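Local coordinates for protein putative peptidase (Chlamydophila abortus, PDB 3CE2) that is probably a zinc-dependent oligopeptidase of the M3B family, thought to cut small bioactive peptides, at residues L63-T74 against Q138-Y148; L171-S182 against K250-K261. All blocks are in the same frame, centred on the assembly; numbering follows the deposited sequence.

Contact 1 (L63-T74 against Q138-Y148); sequences LDNSESLLSLLT and QHLSAPCLAPY
The imidazole of H139 fills the hollow where the chain turns into helix 66-96, and it is gripped at both nitrogens. NE2 of H139 donates to the carbonyl O of L63 over 2.8 Å, with that oxygen only 4° out of the ring plane; the other ring nitrogen, ND1 of H139, meets OG of S66, also at 2.8 Å. The two bonds together fix the rotation of the ring. L69 then closes one face: its CD2 methyl sits 3.3 Å from the centroid of the H139 ring, nearly on the ring normal, a CH-pi contact. The L69 branch gets there because CG stands anti to the backbone N (chi1 179°). Q138 comes in extended beside this pocket, its NE2 making weak hydrogen bonds to O of D64 and OG of S66, while the CB of A142 packs against the same hydroxyl. N65 caps the helix start, its OD1 taking the backbone N-H of S68 and, weakly, that of E67.

One turn further along, the knob is L145. Its two methyls straddle the helix surface: CD1 lies against CD2 of L69 at 3.8 Å, and CD2 touches CB of L70 at 3.8 Å. L70 in turn reaches between C144 and Y148, its CD1 3.5 Å from CE2 of the tyrosine, and CD1 of L73 meets CB of Y148 at 3.8 Å.

The contact thus fastens the start of helix 66-96 to the end of helix 133-141 and the turn that follows it, where Y148 is the N-cap residue of helix 149-156. L73 and H139 also pack on that helix, and L63 and L69 rest on helix 124-129.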
loop_
_atom_site.group_PDB
_atom_site.type_symbol
_atom_site.label_atom_id
_atom_site.label_comp_id
_atom_site.label_asym_id
_atom_site.label_seq_id
_atom_site.Cartn_x
_atom_site.Cartn_y
_atom_site.Cartn_z
ATOM N N LEU A 63 -27.964 -10.676 -21.386
ATOM C CA LEU A 63 -27.712 -10.439 -19.979
ATOM C C LEU A 63 -28.937 -10.513 -19.071
ATOM O O LEU A 63 -28.818 -10.360 -17.851
ATOM C CB LEU A 63 -27.019 -9.105 -19.799
ATOM C CG LEU A 63 -25.627 -9.150 -20.418
ATOM C CD1 LEU A 63 -25.046 -7.750 -20.493
ATOM C CD2 LEU A 63 -24.698 -10.118 -19.685
ATOM N N ASP A 64 -30.113 -10.744 -19.641
ATOM C CA ASP A 64 -31.262 -11.005 -18.794
ATOM C C ASP A 64 -31.361 -12.506 -18.490
ATOM O O ASP A 64 -32.336 -12.970 -17.903
ATOM C CB ASP A 64 -32.559 -10.441 -19.391
ATOM C CG ASP A 64 -32.880 -11.003 -20.772
ATOM O OD1 ASP A 64 -32.038 -11.710 -21.371
ATOM O OD2 ASP A 64 -33.997 -10.729 -21.261
ATOM N N ASN A 65 -30.319 -13.246 -18.859
ATOM C CA ASN A 65 -30.311 -14.686 -18.709
ATOM C C ASN A 65 -29.082 -15.200 -17.950
ATOM O O ASN A 65 -27.969 -15.213 -18.471
ATOM C CB ASN A 65 -30.371 -15.315 -20.093
ATOM C CG ASN A 65 -30.378 -16.814 -20.054
ATOM O OD1 ASN A 65 -29.465 -17.454 -19.525
ATOM N ND2 ASN A 65 -31.405 -17.395 -20.642
ATOM N N SER A 66 -29.295 -15.665 -16.729
ATOM C CA SER A 66 -28.192 -16.012 -15.860
ATOM C C SER A 66 -27.252 -17.038 -16.451
ATOM O O SER A 66 -26.083 -17.082 -16.089
ATOM C CB SER A 66 -28.715 -16.486 -14.516
ATOM O OG SER A 66 -29.466 -15.446 -13.919
ATOM N N GLU A 67 -27.744 -17.868 -17.360
ATOM C CA GLU A 67 -26.881 -18.881 -17.933
ATOM C C GLU A 67 -25.918 -18.277 -18.955
ATOM O O GLU A 67 -24.795 -18.754 -19.126
ATOM C CB GLU A 67 -27.679 -20.028 -18.539
ATOM C CG GLU A 67 -26.782 -21.210 -18.966
ATOM C CD GLU A 67 -27.469 -22.572 -18.863
ATOM O OE1 GLU A 67 -27.220 -23.440 -19.739
ATOM O OE2 GLU A 67 -28.251 -22.771 -17.897
ATOM N N SER A 68 -26.358 -17.217 -19.615
ATOM C CA SER A 68 -25.517 -16.516 -20.564
ATOM C C SER A 68 -24.401 -15.776 -19.828
ATOM O O SER A 68 -23.222 -15.836 -20.205
ATOM C CB SER A 68 -26.340 -15.530 -21.379
ATOM O OG SER A 68 -25.662 -15.235 -22.582
ATOM N N LEU A 69 -24.799 -15.083 -18.768
ATOM C CA LEU A 69 -23.877 -14.332 -17.941
ATOM C C LEU A 69 -22.850 -15.280 -17.368
ATOM O O LEU A 69 -21.664 -15.001 -17.380
ATOM C CB LEU A 69 -24.656 -13.634 -16.852
ATOM C CG LEU A 69 -23.989 -12.775 -15.807
ATOM C CD1 LEU A 69 -23.054 -11.781 -16.446
ATOM C CD2 LEU A 69 -25.115 -12.050 -15.045
ATOM N N LEU A 70 -23.291 -16.439 -16.912
ATOM C CA LEU A 70 -22.342 -17.379 -16.368
ATOM C C LEU A 70 -21.343 -17.738 -17.452
ATOM O O LEU A 70 -20.150 -17.850 -17.203
ATOM C CB LEU A 70 -23.033 -18.630 -15.849
ATOM C CG LEU A 70 -22.046 -19.797 -15.706
ATOM C CD1 LEU A 70 -21.183 -19.653 -14.456
ATOM C CD2 LEU A 70 -22.781 -21.090 -15.679
ATOM N N SER A 71 -21.841 -17.914 -18.664
ATOM C CA SER A 71 -20.976 -18.212 -19.794
ATOM C C SER A 71 -19.937 -17.097 -20.046
ATOM O O SER A 71 -18.749 -17.378 -20.227
ATOM C CB SER A 71 -21.816 -18.430 -21.042
ATOM O OG SER A 71 -20.979 -18.786 -22.120
ATOM N N LEU A 72 -20.400 -15.847 -20.062
ATOM C CA LEU A 72 -19.543 -14.671 -20.168
ATOM C C LEU A 72 -18.401 -14.651 -19.140
ATOM O O LEU A 72 -17.214 -14.682 -19.506
ATOM C CB LEU A 72 -20.393 -13.425 -20.003
ATOM C CG LEU A 72 -19.609 -12.132 -19.911
ATOM C CD1 LEU A 72 -18.641 -12.074 -21.063
ATOM C CD2 LEU A 72 -20.557 -10.937 -19.949
ATOM N N LEU A 73 -18.769 -14.605 -17.859
ATOM C CA LEU A 73 -17.808 -14.626 -16.766
ATOM C C LEU A 73 -16.824 -15.781 -16.940
ATOM O O LEU A 73 -15.619 -15.600 -16.848
ATOM C CB LEU A 73 -18.530 -14.794 -15.430
ATOM C CG LEU A 73 -19.564 -13.745 -15.053
ATOM C CD1 LEU A 73 -20.099 -14.028 -13.668
ATOM C CD2 LEU A 73 -18.973 -12.337 -15.109
ATOM N N THR A 74 -17.353 -16.971 -17.173
ATOM C CA THR A 74 -16.565 -18.177 -17.274
ATOM C C THR A 74 -15.452 -17.999 -18.300
ATOM O O THR A 74 -14.308 -18.432 -18.110
ATOM C CB THR A 74 -17.500 -19.360 -17.676
ATOM O OG1 THR A 74 -18.175 -19.821 -16.500
ATOM C CG2 THR A 74 -16.741 -20.530 -18.298
ATOM N N GLN A 138 -32.340 -11.094 -9.667
ATOM C CA GLN A 138 -32.407 -12.417 -10.267
ATOM C C GLN A 138 -31.026 -13.041 -10.356
ATOM O O GLN A 138 -30.872 -14.241 -10.123
ATOM C CB GLN A 138 -33.055 -12.382 -11.636
ATOM C CG GLN A 138 -32.917 -13.695 -12.408
ATOM C CD GLN A 138 -33.219 -13.538 -13.926
ATOM O OE1 GLN A 138 -34.180 -12.853 -14.324
ATOM N NE2 GLN A 138 -32.390 -14.175 -14.770
ATOM N N HIS A 139 -30.020 -12.227 -10.680
ATOM C CA HIS A 139 -28.658 -12.727 -10.839
ATOM C C HIS A 139 -27.991 -13.010 -9.498
ATOM O O HIS A 139 -27.234 -13.979 -9.364
ATOM C CB HIS A 139 -27.806 -11.741 -11.619
ATOM C CG HIS A 139 -28.096 -11.724 -13.081
ATOM N ND1 HIS A 139 -28.237 -12.877 -13.822
ATOM C CD2 HIS A 139 -28.268 -10.694 -13.944
ATOM C CE1 HIS A 139 -28.492 -12.557 -15.079
ATOM N NE2 HIS A 139 -28.509 -11.239 -15.179
ATOM N N LEU A 140 -28.251 -12.159 -8.513
ATOM C CA LEU A 140 -27.691 -12.365 -7.185
ATOM C C LEU A 140 -28.336 -13.580 -6.510
ATOM O O LEU A 140 -27.815 -14.087 -5.523
ATOM C CB LEU A 140 -27.847 -11.112 -6.320
ATOM C CG LEU A 140 -27.048 -9.964 -6.923
ATOM C CD1 LEU A 140 -27.091 -8.728 -6.035
ATOM C CD2 LEU A 140 -25.609 -10.409 -7.152
ATOM N N SER A 141 -29.452 -14.041 -7.073
ATOM C CA SER A 141 -30.197 -15.204 -6.582
ATOM C C SER A 141 -29.916 -16.465 -7.364
ATOM O O SER A 141 -30.242 -17.547 -6.911
ATOM C CB SER A 141 -31.677 -14.953 -6.764
ATOM O OG SER A 141 -32.160 -14.319 -5.624
ATOM N N ALA A 142 -29.387 -16.336 -8.574
ATOM C CA ALA A 142 -29.252 -17.507 -9.423
ATOM C C ALA A 142 -28.106 -18.382 -8.919
ATOM O O ALA A 142 -27.040 -17.877 -8.583
ATOM C CB ALA A 142 -29.064 -17.101 -10.875
ATOM N N PRO A 143 -28.369 -19.686 -8.762
ATOM C CA PRO A 143 -27.413 -20.718 -8.332
ATOM C C PRO A 143 -26.311 -21.054 -9.322
ATOM O O PRO A 143 -25.217 -21.452 -8.910
ATOM C CB PRO A 143 -28.307 -21.943 -8.073
ATOM C CG PRO A 143 -29.706 -21.338 -7.877
ATOM C CD PRO A 143 -29.736 -20.222 -8.869
ATOM N N CYS A 144 -26.548 -20.911 -10.616
ATOM C CA CYS A 144 -25.411 -21.148 -11.515
ATOM C C CYS A 144 -24.415 -19.996 -11.437
ATOM O O CYS A 144 -23.244 -20.163 -11.811
ATOM C CB CYS A 144 -25.845 -21.369 -12.956
ATOM S SG CYS A 144 -26.811 -20.017 -13.509
ATOM N N LEU A 145 -24.888 -18.846 -10.941
ATOM C CA LEU A 145 -24.031 -17.697 -10.611
ATOM C C LEU A 145 -23.553 -17.640 -9.162
ATOM O O LEU A 145 -22.878 -16.688 -8.783
ATOM C CB LEU A 145 -24.776 -16.396 -10.871
ATOM C CG LEU A 145 -25.044 -16.115 -12.335
ATOM C CD1 LEU A 145 -25.851 -14.810 -12.516
ATOM C CD2 LEU A 145 -23.740 -16.109 -13.068
ATOM N N ALA A 146 -23.915 -18.619 -8.342
ATOM C CA ALA A 146 -23.636 -18.503 -6.897
ATOM C C ALA A 146 -22.149 -18.367 -6.553
ATOM O O ALA A 146 -21.814 -17.690 -5.604
ATOM C CB ALA A 146 -24.303 -19.642 -6.072
ATOM N N PRO A 147 -21.260 -19.048 -7.290
ATOM C CA PRO A 147 -19.813 -18.872 -7.027
ATOM C C PRO A 147 -19.259 -17.497 -7.370
ATOM O O PRO A 147 -18.132 -17.194 -7.000
ATOM C CB PRO A 147 -19.150 -19.931 -7.928
ATOM C CG PRO A 147 -20.278 -20.954 -8.218
ATOM C CD PRO A 147 -21.515 -20.084 -8.312
ATOM N N TYR A 148 -20.046 -16.686 -8.068
ATOM C CA TYR A 148 -19.606 -15.390 -8.564
ATOM C C TYR A 148 -20.475 -14.317 -7.965
ATOM O O TYR A 148 -20.687 -13.271 -8.568
ATOM C CB TYR A 148 -19.701 -15.323 -10.095
ATOM C CG TYR A 148 -19.067 -16.511 -10.787
ATOM C CD1 TYR A 148 -17.697 -16.529 -11.083
ATOM C CD2 TYR A 148 -19.825 -17.636 -11.108
ATOM C CE1 TYR A 148 -17.106 -17.628 -11.693
ATOM C CE2 TYR A 148 -19.240 -18.747 -11.706
ATOM C CZ TYR A 148 -17.886 -18.734 -11.999
ATOM O OH TYR A 148 -17.335 -19.829 -12.614
#

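Contact 2 (L171-S182 against K250-K261); sequences LASAFTPLEVAS and KIQAHVFYAKNK
Y257 reaches across to the bend between helices 165-174 and 180-192, with L171 and L178 both meeting its ring. The carbonyl O of L171 lies in the plane of that ring, 3.5 Å from CE1, while CD2 of the same leucine touches CD1 of the tyrosine at 3.8 Å. The L178 and Y257 side chains point at each other from opposite directions, CD1 of L178 standing 3.9 Å from CE2 of Y257 and oblique to the ring. At the far end the tyrosine hydroxyl lodges against the backbone of F175 and lies near the edge of the phenyl ring, though the angle at F175 N is too poor for a hydrogen bond.

F256 stands beside Y257, its CD2 over one face of the tyrosine ring and offset toward the rim. Having CG anti to the backbone N (chi1 157°), its ring extends to L171, which crosses F256 at a slant with its CD2 3.7 Å from CZ of F256. CB of A174 approaches CE2 of F256 at 3.8 Å, and CD1 of L178 also leans on this ring. The other L178 methyl, CD2, meets CB of A253 at 4.1 Å. Farther along, A181 and the hydroxyl of S182 pack loosely on K250, the latter against its aliphatic CD.

This is apolar packing of helix 240-260 against helices 165-174 and 180-192 and the turn that joins them. Another side of helix 240-260, carrying I251 and H254, faces helix 451-487.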
loop_
_atom_site.group_PDB
_atom_site.type_symbol
_atom_site.label_atom_id
_atom_site.label_comp_id
_atom_site.label_asym_id
_atom_site.label_seq_id
_atom_site.Cartn_x
_atom_site.Cartn_y
_atom_site.Cartn_z
ATOM N N LEU A 171 -19.004 12.366 -17.612
ATOM C CA LEU A 171 -18.118 12.235 -16.475
ATOM C C LEU A 171 -16.800 11.617 -16.893
ATOM O O LEU A 171 -15.735 12.075 -16.483
ATOM C CB LEU A 171 -18.766 11.411 -15.379
ATOM C CG LEU A 171 -19.879 12.219 -14.721
ATOM C CD1 LEU A 171 -20.952 11.308 -14.120
ATOM C CD2 LEU A 171 -19.287 13.202 -13.696
ATOM N N ALA A 172 -16.866 10.580 -17.712
ATOM C CA ALA A 172 -15.645 9.904 -18.126
ATOM C C ALA A 172 -14.785 10.869 -18.933
ATOM O O ALA A 172 -13.590 10.663 -19.106
ATOM C CB ALA A 172 -15.973 8.658 -18.953
ATOM N N SER A 173 -15.418 11.928 -19.416
ATOM C CA SER A 173 -14.816 12.817 -20.387
ATOM C C SER A 173 -14.063 13.894 -19.642
ATOM O O SER A 173 -13.038 14.378 -20.091
ATOM C CB SER A 173 -15.919 13.468 -21.205
ATOM O OG SER A 173 -15.462 13.690 -22.512
ATOM N N ALA A 174 -14.597 14.268 -18.491
ATOM C CA ALA A 174 -14.014 15.294 -17.653
ATOM C C ALA A 174 -12.663 14.861 -17.086
ATOM O O ALA A 174 -11.884 15.694 -16.620
ATOM C CB ALA A 174 -14.971 15.639 -16.523
ATOM N N PHE A 175 -12.387 13.560 -17.118
ATOM C CA PHE A 175 -11.211 13.039 -16.449
ATOM C C PHE A 175 -9.990 13.739 -16.990
ATOM O O PHE A 175 -9.154 14.240 -16.234
ATOM C CB PHE A 175 -11.078 11.525 -16.632
ATOM C CG PHE A 175 -9.821 10.964 -16.024
ATOM C CD1 PHE A 175 -9.728 10.763 -14.643
ATOM C CD2 PHE A 175 -8.707 10.669 -16.825
ATOM C CE1 PHE A 175 -8.553 10.266 -14.070
ATOM C CE2 PHE A 175 -7.522 10.171 -16.260
ATOM C CZ PHE A 175 -7.452 9.970 -14.877
ATOM N N THR A 176 -9.905 13.773 -18.315
ATOM C CA THR A 176 -8.783 14.362 -19.017
ATOM C C THR A 176 -8.461 15.794 -18.538
ATOM O O THR A 176 -7.422 16.025 -17.933
ATOM C CB THR A 176 -9.039 14.295 -20.517
ATOM O OG1 THR A 176 -9.128 12.919 -20.896
ATOM C CG2 THR A 176 -7.926 14.948 -21.311
ATOM N N PRO A 177 -9.362 16.754 -18.776
ATOM C CA PRO A 177 -9.106 18.104 -18.294
ATOM C C PRO A 177 -8.823 18.198 -16.790
ATOM O O PRO A 177 -8.082 19.100 -16.356
ATOM C CB PRO A 177 -10.406 18.846 -18.622
ATOM C CG PRO A 177 -11.400 17.787 -18.894
ATOM C CD PRO A 177 -10.632 16.678 -19.505
ATOM N N LEU A 178 -9.399 17.297 -15.999
ATOM C CA LEU A 178 -9.250 17.397 -14.551
ATOM C C LEU A 178 -7.925 16.828 -14.035
ATOM O O LEU A 178 -7.695 16.787 -12.836
ATOM C CB LEU A 178 -10.423 16.750 -13.831
ATOM C CG LEU A 178 -11.693 17.585 -13.936
ATOM C CD1 LEU A 178 -12.871 16.753 -13.492
ATOM C CD2 LEU A 178 -11.586 18.889 -13.119
ATOM N N GLU A 179 -7.049 16.397 -14.934
ATOM C CA GLU A 179 -5.738 15.956 -14.514
ATOM C C GLU A 179 -4.860 17.165 -14.228
ATOM O O GLU A 179 -3.770 17.026 -13.659
ATOM C CB GLU A 179 -5.057 15.173 -15.626
ATOM C CG GLU A 179 -5.505 13.748 -15.818
ATOM C CD GLU A 179 -4.822 13.130 -17.022
ATOM O OE1 GLU A 179 -4.728 13.814 -18.068
ATOM O OE2 GLU A 179 -4.367 11.971 -16.918
ATOM N N VAL A 180 -5.299 18.348 -14.661
ATOM C CA VAL A 180 -4.361 19.459 -14.700
ATOM C C VAL A 180 -3.857 19.799 -13.317
ATOM O O VAL A 180 -2.680 20.050 -13.157
ATOM C CB VAL A 180 -4.877 20.730 -15.411
ATOM C CG1 VAL A 180 -5.972 21.394 -14.625
ATOM C CG2 VAL A 180 -3.733 21.694 -15.562
ATOM N N ALA A 181 -4.724 19.775 -12.314
ATOM C CA ALA A 181 -4.272 20.176 -10.997
ATOM C C ALA A 181 -3.034 19.380 -10.579
ATOM O O ALA A 181 -1.994 19.965 -10.257
ATOM C CB ALA A 181 -5.389 20.082 -9.965
ATOM N N SER A 182 -3.134 18.057 -10.643
ATOM C CA SER A 182 -2.050 17.166 -10.228
ATOM C C SER A 182 -0.803 17.323 -11.056
ATOM O O SER A 182 0.306 17.196 -10.535
ATOM C CB SER A 182 -2.504 15.718 -10.287
ATOM O OG SER A 182 -3.912 15.661 -10.084
ATOM N N LYS A 250 -8.207 20.277 -7.200
ATOM C CA LYS A 250 -8.352 18.845 -6.984
ATOM C C LYS A 250 -9.584 18.558 -6.114
ATOM O O LYS A 250 -10.485 17.803 -6.499
ATOM C CB LYS A 250 -7.095 18.277 -6.311
ATOM C CG LYS A 250 -7.060 16.757 -6.180
ATOM C CD LYS A 250 -6.782 16.084 -7.518
ATOM C CE LYS A 250 -7.151 14.596 -7.499
ATOM N NZ LYS A 250 -7.565 14.158 -8.864
ATOM N N ILE A 251 -9.639 19.168 -4.941
ATOM C CA ILE A 251 -10.757 18.892 -4.074
ATOM C C ILE A 251 -12.094 19.206 -4.746
ATOM O O ILE A 251 -13.058 18.465 -4.566
ATOM C CB ILE A 251 -10.677 19.661 -2.778
ATOM C CG1 ILE A 251 -9.363 19.384 -2.036
ATOM C CG2 ILE A 251 -11.918 19.391 -1.927
ATOM C CD1 ILE A 251 -8.935 17.930 -1.896
ATOM N N GLN A 252 -12.167 20.298 -5.502
ATOM C CA GLN A 252 -13.401 20.633 -6.205
ATOM C C GLN A 252 -13.670 19.584 -7.277
ATOM O O GLN A 252 -14.815 19.307 -7.621
ATOM C CB GLN A 252 -13.340 22.020 -6.849
ATOM C CG GLN A 252 -13.650 23.207 -5.918
ATOM C CD GLN A 252 -15.007 23.084 -5.170
ATOM O OE1 GLN A 252 -16.058 22.722 -5.750
ATOM N NE2 GLN A 252 -14.981 23.402 -3.883
ATOM N N ALA A 253 -12.615 18.988 -7.810
ATOM C CA ALA A 253 -12.799 17.884 -8.740
ATOM C C ALA A 253 -13.558 16.739 -8.055
ATOM O O ALA A 253 -14.546 16.237 -8.588
ATOM C CB ALA A 253 -11.474 17.411 -9.273
ATOM N N HIS A 254 -13.118 16.349 -6.863
ATOM C CA HIS A 254 -13.797 15.284 -6.154
ATOM C C HIS A 254 -15.235 15.655 -5.874
ATOM O O HIS A 254 -16.131 14.821 -6.026
ATOM C CB HIS A 254 -13.081 14.924 -4.862
ATOM C CG HIS A 254 -11.699 14.422 -5.083
ATOM N ND1 HIS A 254 -10.704 14.540 -4.140
ATOM C CD2 HIS A 254 -11.132 13.841 -6.163
ATOM C CE1 HIS A 254 -9.585 14.032 -4.624
ATOM N NE2 HIS A 254 -9.816 13.604 -5.853
ATOM N N VAL A 255 -15.464 16.908 -5.499
ATOM C CA VAL A 255 -16.831 17.379 -5.245
ATOM C C VAL A 255 -17.690 17.285 -6.494
ATOM O O VAL A 255 -18.847 16.917 -6.428
ATOM C CB VAL A 255 -16.837 18.803 -4.735
ATOM C CG1 VAL A 255 -18.265 19.315 -4.586
ATOM C CG2 VAL A 255 -16.097 18.867 -3.419
ATOM N N PHE A 256 -17.105 17.598 -7.638
ATOM C CA PHE A 256 -17.830 17.514 -8.888
ATOM C C PHE A 256 -18.268 16.084 -9.146
ATOM O O PHE A 256 -19.439 15.836 -9.406
ATOM C CB PHE A 256 -16.961 18.038 -10.026
ATOM C CG PHE A 256 -17.343 17.523 -11.390
ATOM C CD1 PHE A 256 -18.416 18.070 -12.085
ATOM C CD2 PHE A 256 -16.597 16.524 -11.998
ATOM C CE1 PHE A 256 -18.744 17.627 -13.350
ATOM C CE2 PHE A 256 -16.917 16.070 -13.269
ATOM C CZ PHE A 256 -18.000 16.620 -13.938
ATOM N N TYR A 257 -17.331 15.147 -9.068
ATOM C CA TYR A 257 -17.642 13.745 -9.332
ATOM C C TYR A 257 -18.606 13.159 -8.290
ATOM O O TYR A 257 -19.509 12.408 -8.627
ATOM C CB TYR A 257 -16.369 12.913 -9.340
ATOM C CG TYR A 257 -15.536 12.917 -10.622
ATOM C CD1 TYR A 257 -16.068 12.465 -11.834
ATOM C CD2 TYR A 257 -14.184 13.305 -10.602
ATOM C CE1 TYR A 257 -15.287 12.422 -12.995
ATOM C CE2 TYR A 257 -13.396 13.269 -11.760
ATOM C CZ TYR A 257 -13.952 12.827 -12.952
ATOM O OH TYR A 257 -13.176 12.784 -14.107
ATOM N N ALA A 258 -18.409 13.505 -7.024
ATOM C CA ALA A 258 -19.229 12.963 -5.951
ATOM C C ALA A 258 -20.694 13.353 -6.085
ATOM O O ALA A 258 -21.585 12.512 -5.992
ATOM C CB ALA A 258 -18.710 13.439 -4.604
ATOM N N LYS A 259 -20.955 14.637 -6.265
ATOM C CA LYS A 259 -22.324 15.089 -6.210
ATOM C C LYS A 259 -23.093 14.714 -7.480
ATOM O O LYS A 259 -24.307 14.622 -7.459
ATOM C CB LYS A 259 -22.413 16.581 -5.868
ATOM C CG LYS A 259 -22.456 17.519 -7.058
ATOM C CD LYS A 259 -22.369 18.971 -6.602
ATOM C CE LYS A 259 -22.054 19.894 -7.778
ATOM N NZ LYS A 259 -21.471 21.166 -7.292
ATOM N N ASN A 260 -22.393 14.440 -8.568
ATOM C CA ASN A 260 -23.072 13.984 -9.770
ATOM C C ASN A 260 -23.235 12.459 -9.874
ATOM O O ASN A 260 -23.907 11.950 -10.765
ATOM C CB ASN A 260 -22.396 14.550 -11.025
ATOM C CG ASN A 260 -22.487 16.070 -11.106
ATOM O OD1 ASN A 260 -23.331 16.704 -10.460
ATOM N ND2 ASN A 260 -21.599 16.664 -11.893
ATOM N N LYS A 261 -22.621 11.712 -8.978
ATOM C CA LYS A 261 -22.864 10.286 -8.997
ATOM C C LYS A 261 -23.780 9.862 -7.844
ATOM O O LYS A 261 -23.924 8.683 -7.546
ATOM C CB LYS A 261 -21.558 9.507 -9.026
ATOM C CG LYS A 261 -20.858 9.593 -10.351
ATOM C CD LYS A 261 -19.788 8.515 -10.481
ATOM C CE LYS A 261 -18.549 9.121 -11.111
ATOM N NZ LYS A 261 -17.293 8.375 -10.829
#

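Overall arrangement
Going from the N terminus, contact 1 closes first: 63-74 opens helix 66-96, and the chain runs through a mostly helical excursion with no strand before 138-148 returns to that helix's start. Helix 149-156 follows, and contact 2 then opens at 171-182; its loop, mostly helix but with a small two-stranded antiparallel sheet, shuts when helix 240-260 arrives. The two loops are therefore in series, neither nesting nor crossing. The centres of contact 1 and contact 2 are 34 Å apart, and the nearest atoms of contact 1 and contact 2 are about 18 Å apart. Contact 1 ties together N-terminal helices, whereas contact 2 joins the oligopeptidase F family region to the peptidase M3 region, which carries the HExxH zinc site. Both lie away from the annotated metal sites.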